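Local atomic coordinates of inorganic pyrophosphatase (Helicobacter pylori, PDB entry 2BQX), a protein that catalyses the magnesium-dependent hydrolysis of inorganic pyrophosphate into two phosphate ions, working as a homohexamer. Residues Glu30-Lys33 with Glu34-Ala37; Asp124-Lys127 with His128-Asp131; Gly153-Asn156 with Lys157-Ile161. One frame throughout, in Å; residues are numbered along the deposited sequence.

Contact 1 of 3, residues Glu30-Lys33 with Glu34-Ala37; sequences ELDK and ESGA
With its CG anti to the backbone N (chi1 -177°), Asp32 turns its carboxylate over the following turn. Ser35 places OG between its own backbone N and carbonyl carbon, which brings the hydroxyl up to meet that carboxylate. Ser35 OG donates to Asp32 OD1 over 2.8 Å, arriving on the anti side of the oxygen and out of the carboxylate plane. The same hydroxyl oxygen accepts from Ala37 N at 3.3 Å, an ST turn, so it acts as donor and acceptor at once, which should restrict its rotation. The Glu34 side chain passes obliquely across Asp32, its CG against Asp32 OD1 and its OE2 2.8 Å from Asp32 OD2, with the two carboxylate planes inclined by 55°. Glu7 of the second subunit brings a third carboxylate close to both. Such crowding of acids would probably raise the proton affinity of at least one of them. The backbone evidence for a tight turn centres on Asp32 O, which receives Gly36 N at 3.0 Å and, more weakly, Glu34 N, also at 3.0 Å; the latter bond closes an inverse gamma turn about Lys33. Gly36 has positive phi, allowing the chain to swing back. Asp32 N then donates to Ala37 O at 2.8 Å, and that oxygen is also approached by Leu31 CA in a CA-H...O contact of 3.6 Å. Leu31 CD1 comes to 3.3 Å from Gly36 O, while Leu31 also rests on Val18 of strand 14-21. The end-to-end directions of the two runs differ by 148°, as expected for the connection of a beta hairpin, here joining the antiparallel strands 27-31 and 38-43, with an ST turn and an inverse gamma turn built into its loop.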
# COMPACT_ATOMS: atom_id res chain seq x y z
N GLU A 30 10.66 -19.13 1.19
CA GLU A 30 10.75 -20.54 1.55
C GLU A 30 11.53 -20.68 2.85
O GLU A 30 12.69 -20.31 2.93
CB GLU A 30 11.43 -21.33 0.44
CG GLU A 30 11.67 -22.80 0.77
CD GLU A 30 12.09 -23.61 -0.44
OE1 GLU A 30 11.22 -23.92 -1.28
OE2 GLU A 30 13.29 -23.91 -0.55
N LEU A 31 10.87 -21.23 3.87
CA LEU A 31 11.49 -21.40 5.17
C LEU A 31 12.51 -22.53 5.17
O LEU A 31 12.24 -23.63 4.68
CB LEU A 31 10.42 -21.68 6.23
CG LEU A 31 10.88 -21.65 7.68
CD1 LEU A 31 11.23 -20.22 8.07
CD2 LEU A 31 9.78 -22.19 8.59
N ASP A 32 13.69 -22.25 5.71
CA ASP A 32 14.77 -23.23 5.80
C ASP A 32 14.57 -24.00 7.11
O ASP A 32 14.54 -23.41 8.18
CB ASP A 32 16.12 -22.50 5.83
CG ASP A 32 17.30 -23.45 5.85
OD1 ASP A 32 18.37 -23.05 6.36
OD2 ASP A 32 17.16 -24.58 5.34
N LYS A 33 14.44 -25.32 7.01
CA LYS A 33 14.24 -26.16 8.20
C LYS A 33 15.53 -26.57 8.90
O LYS A 33 15.88 -27.75 8.94
CB LYS A 33 13.44 -27.42 7.84
CG LYS A 33 14.10 -28.30 6.78
CD LYS A 33 13.44 -29.67 6.70
CE LYS A 33 13.63 -30.44 8.01
NZ LYS A 33 12.87 -31.73 8.04
N GLU A 34 16.24 -25.59 9.45
CA GLU A 34 17.49 -25.85 10.15
C GLU A 34 17.99 -24.57 10.78
O GLU A 34 18.77 -24.59 11.73
CB GLU A 34 18.54 -26.41 9.18
CG GLU A 34 18.96 -25.45 8.09
CD GLU A 34 19.83 -26.10 7.03
OE1 GLU A 34 20.90 -26.65 7.38
OE2 GLU A 34 19.44 -26.07 5.84
N SER A 35 17.54 -23.44 10.25
CA SER A 35 17.95 -22.14 10.76
C SER A 35 16.73 -21.25 10.97
O SER A 35 16.82 -20.19 11.59
CB SER A 35 18.89 -21.46 9.77
OG SER A 35 18.26 -21.29 8.52
N GLY A 36 15.60 -21.69 10.43
CA GLY A 36 14.38 -20.91 10.56
C GLY A 36 14.47 -19.68 9.69
O GLY A 36 13.67 -18.76 9.82
N ALA A 37 15.46 -19.66 8.79
CA ALA A 37 15.63 -18.52 7.90
C ALA A 37 14.59 -18.50 6.79
O ALA A 37 14.35 -19.52 6.13
CB ALA A 37 17.03 -18.52 7.30

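Contact 2 of 3, residues Asp124-Lys127 with His128-Asp131; sequences DLSK and HTLD
Ser126 and Lys127 start the first helical turn through regular i to i+4 bonds: Leu130 N donates to Ser126 O at 3.1 Å, and Asp131 N to Lys127 O at 3.0 Å. Ser126 occupies the N-cap position. Its OG and Thr129 OG1 are hydrogen-bonded at 2.8 Å, a side-chain bond between the cap residue and the third residue of the helix. Thr129 presents that hydroxyl because OG1 stands beside its own backbone N, opposite the carbonyl carbon (chi1 -55°). Along the outer face, Lys127 bends at chi2 (64°) and lays its methylenes across the carboxylate of Asp131. Lys127 NZ reaches Asp131 OD1 at 3.1 Å, using the syn lone pair of that oxygen, in a salt bridge spanning one turn; Lys127 CE is 3.0 Å from Asp131 OD2, so the chain hugs the acid along its length as well as at the ammonium. On the inner side Leu125, just before the cap, crosses Leu130 at about a right angle. Leu125 CB and Leu130 CD1 are 3.4 Å apart, tighter than ordinary van der Waals contact, and Leu73 and Val119 extend this apolar patch. Other subunits border this turn: Ser126 packs on Tyr118 and His128 on Thr115 of the third subunit, and Asp131 on Leu143 of the fourth. An apolar residue directly before the N-cap meeting the fourth residue after the cap defines a hydrophobic staple, and Leu125 with Leu130 forms one at the start of helix 127-139.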
# COMPACT_ATOMS: atom_id res chain seq x y z
N ASP A 124 -18.64 -24.83 -1.50
CA ASP A 124 -19.18 -23.62 -0.91
C ASP A 124 -18.42 -22.38 -1.38
O ASP A 124 -18.89 -21.24 -1.22
CB ASP A 124 -19.16 -23.69 0.62
CG ASP A 124 -20.11 -24.74 1.17
OD1 ASP A 124 -21.19 -24.93 0.58
OD2 ASP A 124 -19.79 -25.36 2.20
N LEU A 125 -17.24 -22.60 -1.95
CA LEU A 125 -16.42 -21.51 -2.47
C LEU A 125 -17.02 -21.09 -3.81
O LEU A 125 -17.57 -21.93 -4.52
CB LEU A 125 -14.97 -21.98 -2.66
CG LEU A 125 -14.18 -22.25 -1.38
CD1 LEU A 125 -12.81 -22.83 -1.72
CD2 LEU A 125 -14.05 -20.97 -0.60
N SER A 126 -16.92 -19.81 -4.14
CA SER A 126 -17.49 -19.34 -5.40
C SER A 126 -16.73 -19.87 -6.61
O SER A 126 -15.53 -20.13 -6.56
CB SER A 126 -17.50 -17.81 -5.44
OG SER A 126 -16.21 -17.31 -5.73
N LYS A 127 -17.47 -20.01 -7.71
CA LYS A 127 -16.93 -20.49 -8.97
C LYS A 127 -15.79 -19.57 -9.43
O LYS A 127 -14.78 -20.03 -9.97
CB LYS A 127 -18.04 -20.49 -10.02
CG LYS A 127 -17.57 -20.70 -11.45
CD LYS A 127 -16.95 -22.06 -11.64
CE LYS A 127 -16.70 -22.34 -13.11
NZ LYS A 127 -15.93 -23.59 -13.31
N HIS A 128 -15.97 -18.28 -9.19
CA HIS A 128 -14.99 -17.27 -9.58
C HIS A 128 -13.67 -17.45 -8.84
O HIS A 128 -12.61 -17.35 -9.45
CB HIS A 128 -15.58 -15.88 -9.31
CG HIS A 128 -14.77 -14.76 -9.87
ND1 HIS A 128 -13.75 -14.14 -9.17
CD2 HIS A 128 -14.83 -14.13 -11.07
CE1 HIS A 128 -13.23 -13.18 -9.91
NE2 HIS A 128 -13.87 -13.15 -11.07
N THR A 129 -13.74 -17.71 -7.54
CA THR A 129 -12.53 -17.89 -6.74
C THR A 129 -11.77 -19.14 -7.14
O THR A 129 -10.54 -19.13 -7.23
CB THR A 129 -12.87 -17.97 -5.25
OG1 THR A 129 -13.61 -16.80 -4.87
CG2 THR A 129 -11.59 -18.03 -4.42
N LEU A 130 -12.50 -20.23 -7.38
CA LEU A 130 -11.90 -21.49 -7.78
C LEU A 130 -11.22 -21.35 -9.14
O LEU A 130 -10.09 -21.80 -9.32
CB LEU A 130 -12.96 -22.59 -7.83
CG LEU A 130 -13.08 -23.51 -6.60
CD1 LEU A 130 -12.94 -22.72 -5.32
CD2 LEU A 130 -14.41 -24.26 -6.65
N ASP A 131 -11.90 -20.71 -10.08
CA ASP A 131 -11.33 -20.52 -11.41
C ASP A 131 -10.08 -19.64 -11.35
O ASP A 131 -9.12 -19.89 -12.08
CB ASP A 131 -12.35 -19.86 -12.35
CG ASP A 131 -13.53 -20.76 -12.67
OD1 ASP A 131 -13.39 -21.99 -12.57
OD2 ASP A 131 -14.59 -20.22 -13.06

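Contact 3 of 3, residues Gly153-Asn156 with Lys157-Ile161; sequences GFEN and KESAI
Ser159 OG donates to Glu155 OE1 over a short 2.5 Å, meeting the oxygen on its anti side, 22° out of the carboxylate plane. The bond links Glu155, on strand 149-156, to the first turn of helix 157-171, where Asn156 is the N-cap. Asn156 CG sits between its backbone N and carbonyl carbon (chi1 59°), which swings the amide back over the helix start. Asn156 OD1 accepts from Ser159 N at 3.1 Å, almost end-on to the carbonyl, satisfying an N-H of the first turn. Ala160 N donates to Asn156 O at 3.0 Å, in the plane of that carbonyl, the first alpha-helical bond from the cap. The chain turns sharply here: the short strand and helix segments run at 89° to each other. Lys157 is held from outside, its N bonded to Asp121 OD2 and its NZ in a salt bridge with Asp13. Strand 83-96 flanks the junction, with Val91 touching both Glu155 and Ser159. On the outer side, a water joins the cap to the helix, donating to Glu158 OE2 at 2.6 Å and accepting a weak bond from Asn156 ND2 at 3.4 Å.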
# COMPACT_ATOMS: atom_id res chain seq x y z
N GLY A 153 -7.95 -30.37 -11.17
CA GLY A 153 -9.20 -29.87 -10.63
C GLY A 153 -9.22 -29.96 -9.12
O GLY A 153 -8.24 -30.40 -8.51
N PHE A 154 -10.33 -29.55 -8.51
CA PHE A 154 -10.47 -29.59 -7.06
C PHE A 154 -11.25 -30.81 -6.58
O PHE A 154 -12.12 -31.32 -7.30
CB PHE A 154 -11.22 -28.36 -6.54
CG PHE A 154 -10.49 -27.06 -6.75
CD1 PHE A 154 -10.59 -26.38 -7.95
CD2 PHE A 154 -9.72 -26.52 -5.73
CE1 PHE A 154 -9.93 -25.16 -8.14
CE2 PHE A 154 -9.06 -25.31 -5.90
CZ PHE A 154 -9.17 -24.63 -7.11
N GLU A 155 -10.94 -31.26 -5.37
CA GLU A 155 -11.66 -32.38 -4.76
C GLU A 155 -12.13 -31.86 -3.41
O GLU A 155 -11.58 -30.88 -2.90
CB GLU A 155 -10.75 -33.59 -4.60
CG GLU A 155 -10.14 -34.04 -5.92
CD GLU A 155 -9.76 -35.50 -5.94
OE1 GLU A 155 -9.24 -36.00 -4.92
OE2 GLU A 155 -9.96 -36.15 -6.99
N ASN A 156 -13.14 -32.50 -2.83
CA ASN A 156 -13.69 -32.05 -1.56
C ASN A 156 -12.87 -32.29 -0.30
O ASN A 156 -11.78 -32.86 -0.34
CB ASN A 156 -15.10 -32.62 -1.37
CG ASN A 156 -15.12 -34.13 -1.37
OD1 ASN A 156 -14.14 -34.78 -1.01
ND2 ASN A 156 -16.26 -34.70 -1.75
N LYS A 157 -13.42 -31.83 0.82
CA LYS A 157 -12.77 -31.96 2.12
C LYS A 157 -12.44 -33.41 2.48
O LYS A 157 -11.38 -33.69 3.05
CB LYS A 157 -13.67 -31.35 3.20
CG LYS A 157 -13.06 -31.33 4.59
CD LYS A 157 -14.08 -30.84 5.61
CE LYS A 157 -13.46 -30.78 6.99
NZ LYS A 157 -14.44 -30.43 8.05
N GLU A 158 -13.33 -34.33 2.15
CA GLU A 158 -13.10 -35.74 2.45
C GLU A 158 -11.80 -36.19 1.77
O GLU A 158 -11.00 -36.91 2.37
CB GLU A 158 -14.28 -36.58 1.96
CG GLU A 158 -14.11 -38.07 2.17
CD GLU A 158 -15.37 -38.85 1.85
OE1 GLU A 158 -15.32 -40.10 1.84
OE2 GLU A 158 -16.42 -38.22 1.60
N SER A 159 -11.60 -35.76 0.53
CA SER A 159 -10.39 -36.11 -0.21
C SER A 159 -9.16 -35.43 0.38
O SER A 159 -8.10 -36.03 0.48
CB SER A 159 -10.54 -35.71 -1.68
OG SER A 159 -9.35 -36.00 -2.40
N ALA A 160 -9.32 -34.17 0.77
CA ALA A 160 -8.22 -33.42 1.35
C ALA A 160 -7.72 -34.08 2.64
O ALA A 160 -6.52 -34.12 2.89
CB ALA A 160 -8.66 -31.98 1.63
N ILE A 161 -8.65 -34.57 3.45
CA ILE A 161 -8.31 -35.22 4.71
C ILE A 161 -7.45 -36.46 4.43
O ILE A 161 -6.50 -36.74 5.15
CB ILE A 161 -9.58 -35.62 5.49
CG1 ILE A 161 -10.27 -34.35 6.00
CG2 ILE A 161 -9.23 -36.54 6.67
CD1 ILE A 161 -11.66 -34.56 6.54
O HOH W 1 -16.84 -37.93 -0.93

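Contacts 2 and 3 are neighbours (centres 14 Å apart) and touch where Phe154 CE1 lies 3.6 Å from Leu130 O; the ring also packs on Ile133. Asp121, whose carboxylate holds the start of helix 157-171, also donates its N to Asp124 OD2. Contact 1 lies across the chain's centre, 33 Å from contact 2 and 29 Å from contact 3 between centres. It comes nearest to the predicted active site: the Glu30 side chain is about 4 Å from that of Lys28, a predicted substrate ligand two places earlier in the same strand, and about 8 Å from that of Asp69, a predicted magnesium ligand. For the Ala160 side chain of contact 3 the distance to Asp69 is about 12 Å.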